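Local coordinates for envelope polyprotein (Puumala orthohantavirus, PDB 5FXU) that forms the Gn glycoprotein of the hantaviral surface, an antigenic envelope component that probably acts in host-cell entry together with its partner glycoprotein, at residues Ile131-Thr136 with Val151-Thr156; Val98-Ala103 with Gln227-Cys232. One frame throughout, in Å; residues are numbered along the deposited sequence.

How the contacts relate
Two closures of very different span show how a beta-rich ectodomain is tied together. From the N terminus, the chain first reaches residues 98-103, a turn leading into helix 102-105, then runs through strands 107-116 and 120-130 to residues 131-136 on helix 133-136. From there the hairpin of strands 139-144 and 147-155 brings 151-156 back beside the helix, which closes contact 1. Contact 2 closes much later, when strand 228-234 arrives against 98-103. Contact 1 is thus nested inside the loop of contact 2. Their centres lie 22 Å apart and their nearest atoms about 5 Å, without touching. One joins a helix to a four-stranded sheet, the other a turn to a larger strand assembly.

Contact 1 of 2, residues Ile131-Thr136 with Val151-Thr156; sequences IQTCIT and VNYEKT
A disulfide sulfur set at the edge of a tyrosine ring marks this contact: Cys134 SG lies 5.4 Å from the centroid of the Tyr153 ring, 77° off its normal, and approaches CD2 of that ring to 4.1 Å. Cys134 carries its sulfur beside its own backbone N (chi1 -73°), where it meets the ring and bonds to Cys9 of strand 3-9, the strand that neighbours 147-155. Further along the same ring, Thr133 brings its methyl, CG2, obliquely to the phenolic end, 3.4 Å from Tyr153 OH. The methyl does the touching because the threonine hydroxyl is turned back to the carbonyl of Pro130. Past the ring, Lys155 bends at chi2 and chi4 and brings NZ back to the helix, where it donates to Cys134 O over 3.3 Å. The bond lies in the carbonyl plane on a lone pair, with a C=O...N angle of 141°. Cys134 is therefore held to the sheet through both its sulfur and its carbonyl. The lysine charge would probably polarise that carbonyl, while the disulfide makes the link between helix 133-136 and strand 3-9 covalent, with Tyr153 packed against its sulfur.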
loop_
_atom_site.group_PDB
_atom_site.type_symbol
_atom_site.label_atom_id
_atom_site.label_comp_id
_atom_site.label_asym_id
_atom_site.label_seq_id
_atom_site.Cartn_x
_atom_site.Cartn_y
_atom_site.Cartn_z
ATOM N N ILE A 131 13.667 13.779 4.528
ATOM C CA ILE A 131 14.953 13.673 3.850
ATOM C C ILE A 131 16.130 14.012 4.794
ATOM O O ILE A 131 17.217 13.512 4.574
ATOM C CB ILE A 131 14.950 14.487 2.536
ATOM C CG1 ILE A 131 13.928 13.860 1.571
ATOM C CG2 ILE A 131 16.317 14.466 1.859
ATOM C CD1 ILE A 131 13.563 14.678 0.345
ATOM N N GLN A 132 15.885 14.776 5.870
ATOM C CA GLN A 132 16.904 15.097 6.901
ATOM C C GLN A 132 17.497 13.858 7.571
ATOM O O GLN A 132 18.628 13.902 8.066
ATOM C CB GLN A 132 16.334 16.002 8.010
ATOM C CG GLN A 132 16.123 17.466 7.626
ATOM C CD GLN A 132 14.878 17.723 6.741
ATOM O OE1 GLN A 132 14.054 16.805 6.447
ATOM N NE2 GLN A 132 14.767 18.955 6.266
ATOM N N THR A 133 16.743 12.763 7.599
ATOM C CA THR A 133 17.230 11.491 8.125
ATOM C C THR A 133 18.530 11.037 7.453
ATOM O O THR A 133 19.390 10.462 8.112
ATOM C CB THR A 133 16.182 10.373 7.965
ATOM O OG1 THR A 133 14.918 10.864 8.373
ATOM C CG2 THR A 133 16.514 9.189 8.855
ATOM N N CYS A 134 18.656 11.316 6.161
ATOM C CA CYS A 134 19.882 11.104 5.398
ATOM C C CYS A 134 21.136 11.846 5.915
ATOM O O CYS A 134 22.258 11.405 5.673
ATOM C CB CYS A 134 19.636 11.486 3.930
ATOM S SG CYS A 134 18.588 10.288 3.027
ATOM N N ILE A 135 20.948 12.967 6.614
ATOM C CA ILE A 135 22.052 13.674 7.268
ATOM C C ILE A 135 22.383 12.988 8.593
ATOM O O ILE A 135 23.559 12.842 8.932
ATOM C CB ILE A 135 21.723 15.177 7.480
ATOM C CG1 ILE A 135 21.551 15.858 6.130
ATOM C CG2 ILE A 135 22.828 15.883 8.266
ATOM C CD1 ILE A 135 20.750 17.135 6.204
ATOM N N THR A 136 21.358 12.574 9.338
ATOM C CA THR A 136 21.563 12.060 10.674
ATOM C C THR A 136 21.983 10.609 10.754
ATOM O O THR A 136 22.428 10.172 11.826
ATOM C CB THR A 136 20.297 12.185 11.542
ATOM O OG1 THR A 136 19.221 11.425 10.980
ATOM C CG2 THR A 136 19.907 13.637 11.699
ATOM N N VAL A 151 18.480 -1.059 7.990
ATOM C CA VAL A 151 18.189 0.092 7.156
ATOM C C VAL A 151 19.518 0.693 6.770
ATOM O O VAL A 151 20.307 1.004 7.646
ATOM C CB VAL A 151 17.330 1.140 7.879
ATOM C CG1 VAL A 151 16.946 2.263 6.918
ATOM C CG2 VAL A 151 16.059 0.518 8.448
ATOM N N ASN A 152 19.768 0.843 5.472
ATOM C CA ASN A 152 21.000 1.431 4.951
ATOM C C ASN A 152 20.665 2.670 4.155
ATOM O O ASN A 152 19.940 2.600 3.152
ATOM C CB ASN A 152 21.758 0.459 4.057
ATOM C CG ASN A 152 22.361 -0.695 4.837
ATOM O OD1 ASN A 152 22.966 -0.508 5.894
ATOM N ND2 ASN A 152 22.215 -1.904 4.304
ATOM N N TYR A 153 21.204 3.801 4.598
ATOM C CA TYR A 153 21.029 5.060 3.885
ATOM C C TYR A 153 22.256 5.199 3.024
ATOM O O TYR A 153 23.363 5.145 3.531
ATOM C CB TYR A 153 20.885 6.208 4.863
ATOM C CG TYR A 153 19.603 6.135 5.666
ATOM C CD1 TYR A 153 19.507 5.317 6.781
ATOM C CD2 TYR A 153 18.498 6.921 5.335
ATOM C CE1 TYR A 153 18.344 5.266 7.533
ATOM C CE2 TYR A 153 17.329 6.860 6.085
ATOM C CZ TYR A 153 17.257 6.034 7.176
ATOM O OH TYR A 153 16.099 5.945 7.923
ATOM N N GLU A 154 22.051 5.336 1.721
ATOM C CA GLU A 154 23.136 5.329 0.750
ATOM C C GLU A 154 23.005 6.537 -0.155
ATOM O O GLU A 154 21.902 6.833 -0.625
ATOM C CB GLU A 154 23.061 4.038 -0.062
ATOM C CG GLU A 154 24.411 3.460 -0.498
ATOM C CD GLU A 154 24.499 1.940 -0.316
ATOM O OE1 GLU A 154 23.521 1.228 -0.663
ATOM O OE2 GLU A 154 25.541 1.474 0.205
ATOM N N LYS A 155 24.117 7.239 -0.377
ATOM C CA LYS A 155 24.099 8.487 -1.140
ATOM C C LYS A 155 24.087 8.166 -2.632
ATOM O O LYS A 155 24.729 7.220 -3.085
ATOM C CB LYS A 155 25.228 9.467 -0.764
ATOM C CG LYS A 155 25.641 9.554 0.711
ATOM C CD LYS A 155 24.457 9.781 1.663
ATOM C CE LYS A 155 24.835 9.597 3.141
ATOM N NZ LYS A 155 23.733 9.024 3.977
ATOM N N THR A 156 23.303 8.932 -3.387
ATOM C CA THR A 156 23.010 8.593 -4.779
ATOM C C THR A 156 24.203 8.870 -5.708
ATOM O O THR A 156 24.918 9.861 -5.553
ATOM C CB THR A 156 21.712 9.285 -5.289
ATOM O OG1 THR A 156 21.382 8.805 -6.588
ATOM C CG2 THR A 156 21.833 10.787 -5.354
#

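Contact 2 of 2, residues Val98-Ala103 with Gln227-Cys232; sequences VIETAA and QGYYIC
A type I beta turn from Ile99 to Ala102, closed by a bond from Ala102 N to Ile99 O, meets strand 228-234 with Ile99 and Ile231 in register, their CA atoms 7.5 Å apart. The two isoleucines run past one another, pointing contrary ways, and pack tightly, Ile99 CD1 reaching Ile231 CG2 at 3.4 Å. The other branch of Ile231 runs anti to its backbone N (chi1 -159°), carrying CD1 across the stem of Glu100, 3.5 Å from its CG. Beyond this apolar patch the glutamate bends at chi2, and its carboxylate meets the hydroxyl of Tyr229, which reaches out from the strand. Tyr229 OH donates to Glu100 OE2 over a short 2.5 Å, on the syn lone pair, with the carboxylate and ring planes 71° apart and OE2 near the plane of the ring, at its edge. Tyr242 stacks on the Tyr229 ring and so helps fix its orientation, while Leu97 N adds a weak bond to the same carboxylate oxygen. Ile99 also touches Leu19 of strand 19-30. A tyrosine-glutamate hydrogen bond beside an aliphatic patch thus ties the turn before helix 102-105 to strand 228-234, which pairs with strands 185-197 and 237-243 in the beta-rich Gn head.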
loop_
_atom_site.group_PDB
_atom_site.type_symbol
_atom_site.label_atom_id
_atom_site.label_comp_id
_atom_site.label_asym_id
_atom_site.label_seq_id
_atom_site.Cartn_x
_atom_site.Cartn_y
_atom_site.Cartn_z
ATOM N N VAL A 98 -1.007 12.530 7.805
ATOM C CA VAL A 98 0.236 12.113 8.468
ATOM C C VAL A 98 1.403 12.090 7.474
ATOM O O VAL A 98 2.435 12.718 7.728
ATOM C CB VAL A 98 0.054 10.772 9.196
ATOM C CG1 VAL A 98 1.374 10.186 9.634
ATOM C CG2 VAL A 98 -0.869 10.966 10.385
ATOM N N ILE A 99 1.222 11.396 6.349
ATOM C CA ILE A 99 2.245 11.372 5.319
ATOM C C ILE A 99 2.377 12.766 4.673
ATOM O O ILE A 99 3.489 13.243 4.443
ATOM C CB ILE A 99 1.988 10.278 4.261
ATOM C CG1 ILE A 99 2.214 8.906 4.886
ATOM C CG2 ILE A 99 2.920 10.446 3.065
ATOM C CD1 ILE A 99 1.661 7.752 4.090
ATOM N N GLU A 100 1.246 13.399 4.378
ATOM C CA GLU A 100 1.247 14.689 3.667
ATOM C C GLU A 100 2.033 15.763 4.384
ATOM O O GLU A 100 2.648 16.595 3.741
ATOM C CB GLU A 100 -0.179 15.187 3.408
ATOM C CG GLU A 100 -1.011 14.272 2.505
ATOM C CD GLU A 100 -1.925 13.329 3.281
ATOM O OE1 GLU A 100 -1.411 12.492 4.084
ATOM O OE2 GLU A 100 -3.157 13.418 3.086
ATOM N N THR A 101 2.045 15.720 5.714
ATOM C CA THR A 101 2.743 16.737 6.519
ATOM C C THR A 101 3.981 16.220 7.240
ATOM O O THR A 101 4.549 16.936 8.077
ATOM C CB THR A 101 1.799 17.383 7.557
ATOM O OG1 THR A 101 1.373 16.400 8.510
ATOM C CG2 THR A 101 0.591 17.958 6.862
ATOM N N ALA A 102 4.444 15.026 6.887
ATOM C CA ALA A 102 5.602 14.425 7.556
ATOM C C ALA A 102 6.903 15.223 7.376
ATOM O O ALA A 102 7.765 15.207 8.257
ATOM C CB ALA A 102 5.794 12.981 7.114
ATOM N N ALA A 103 7.066 15.879 6.237
ATOM C CA ALA A 103 8.252 16.698 5.991
ATOM C C ALA A 103 8.309 17.883 6.954
ATOM O O ALA A 103 9.373 18.238 7.393
ATOM C CB ALA A 103 8.292 17.184 4.553
ATOM N N GLN A 227 -15.145 6.014 1.382
ATOM C CA GLN A 227 -14.620 7.363 1.300
ATOM C C GLN A 227 -13.175 7.391 1.740
ATOM O O GLN A 227 -12.836 7.020 2.868
ATOM C CB GLN A 227 -15.471 8.359 2.100
ATOM C CG GLN A 227 -16.719 8.793 1.335
ATOM C CD GLN A 227 -17.501 9.902 2.005
ATOM O OE1 GLN A 227 -17.094 11.064 1.999
ATOM N NE2 GLN A 227 -18.638 9.547 2.577
ATOM N N GLY A 228 -12.315 7.801 0.815
ATOM C CA GLY A 228 -10.894 7.843 1.079
ATOM C C GLY A 228 -10.093 8.151 -0.153
ATOM O O GLY A 228 -10.627 8.613 -1.158
ATOM N N TYR A 229 -8.801 7.917 -0.066
ATOM C CA TYR A 229 -7.896 8.295 -1.136
ATOM C C TYR A 229 -6.600 7.581 -0.968
ATOM O O TYR A 229 -6.385 6.960 0.055
ATOM C CB TYR A 229 -7.657 9.806 -1.134
ATOM C CG TYR A 229 -7.032 10.382 0.101
ATOM C CD1 TYR A 229 -7.813 10.795 1.177
ATOM C CD2 TYR A 229 -5.661 10.584 0.174
ATOM C CE1 TYR A 229 -7.226 11.350 2.325
ATOM C CE2 TYR A 229 -5.069 11.144 1.303
ATOM C CZ TYR A 229 -5.860 11.521 2.364
ATOM O OH TYR A 229 -5.263 12.057 3.461
ATOM N N TYR A 230 -5.745 7.646 -1.985
ATOM C CA TYR A 230 -4.412 7.085 -1.855
ATOM C C TYR A 230 -3.411 8.241 -1.722
ATOM O O TYR A 230 -3.568 9.278 -2.366
ATOM C CB TYR A 230 -4.058 6.167 -3.043
ATOM C CG TYR A 230 -4.642 4.778 -2.979
ATOM C CD1 TYR A 230 -3.995 3.766 -2.264
ATOM C CD2 TYR A 230 -5.795 4.453 -3.654
ATOM C CE1 TYR A 230 -4.494 2.480 -2.232
ATOM C CE2 TYR A 230 -6.305 3.180 -3.617
ATOM C CZ TYR A 230 -5.665 2.184 -2.907
ATOM O OH TYR A 230 -6.186 0.908 -2.880
ATOM N N ILE A 231 -2.371 8.010 -0.910
ATOM C CA ILE A 231 -1.225 8.895 -0.838
ATOM C C ILE A 231 -0.025 8.079 -1.276
ATOM O O ILE A 231 0.172 6.961 -0.806
ATOM C CB ILE A 231 -1.111 9.549 0.558
ATOM C CG1 ILE A 231 -0.283 10.806 0.479
ATOM C CG2 ILE A 231 -0.587 8.582 1.617
ATOM C CD1 ILE A 231 -1.050 11.994 -0.102
ATOM N N CYS A 232 0.743 8.608 -2.231
ATOM C CA CYS A 232 1.763 7.833 -2.933
ATOM C C CYS A 232 3.068 8.561 -2.886
ATOM O O CYS A 232 3.103 9.793 -2.808
ATOM C CB CYS A 232 1.374 7.606 -4.415
ATOM S SG CYS A 232 -0.265 6.852 -4.662
#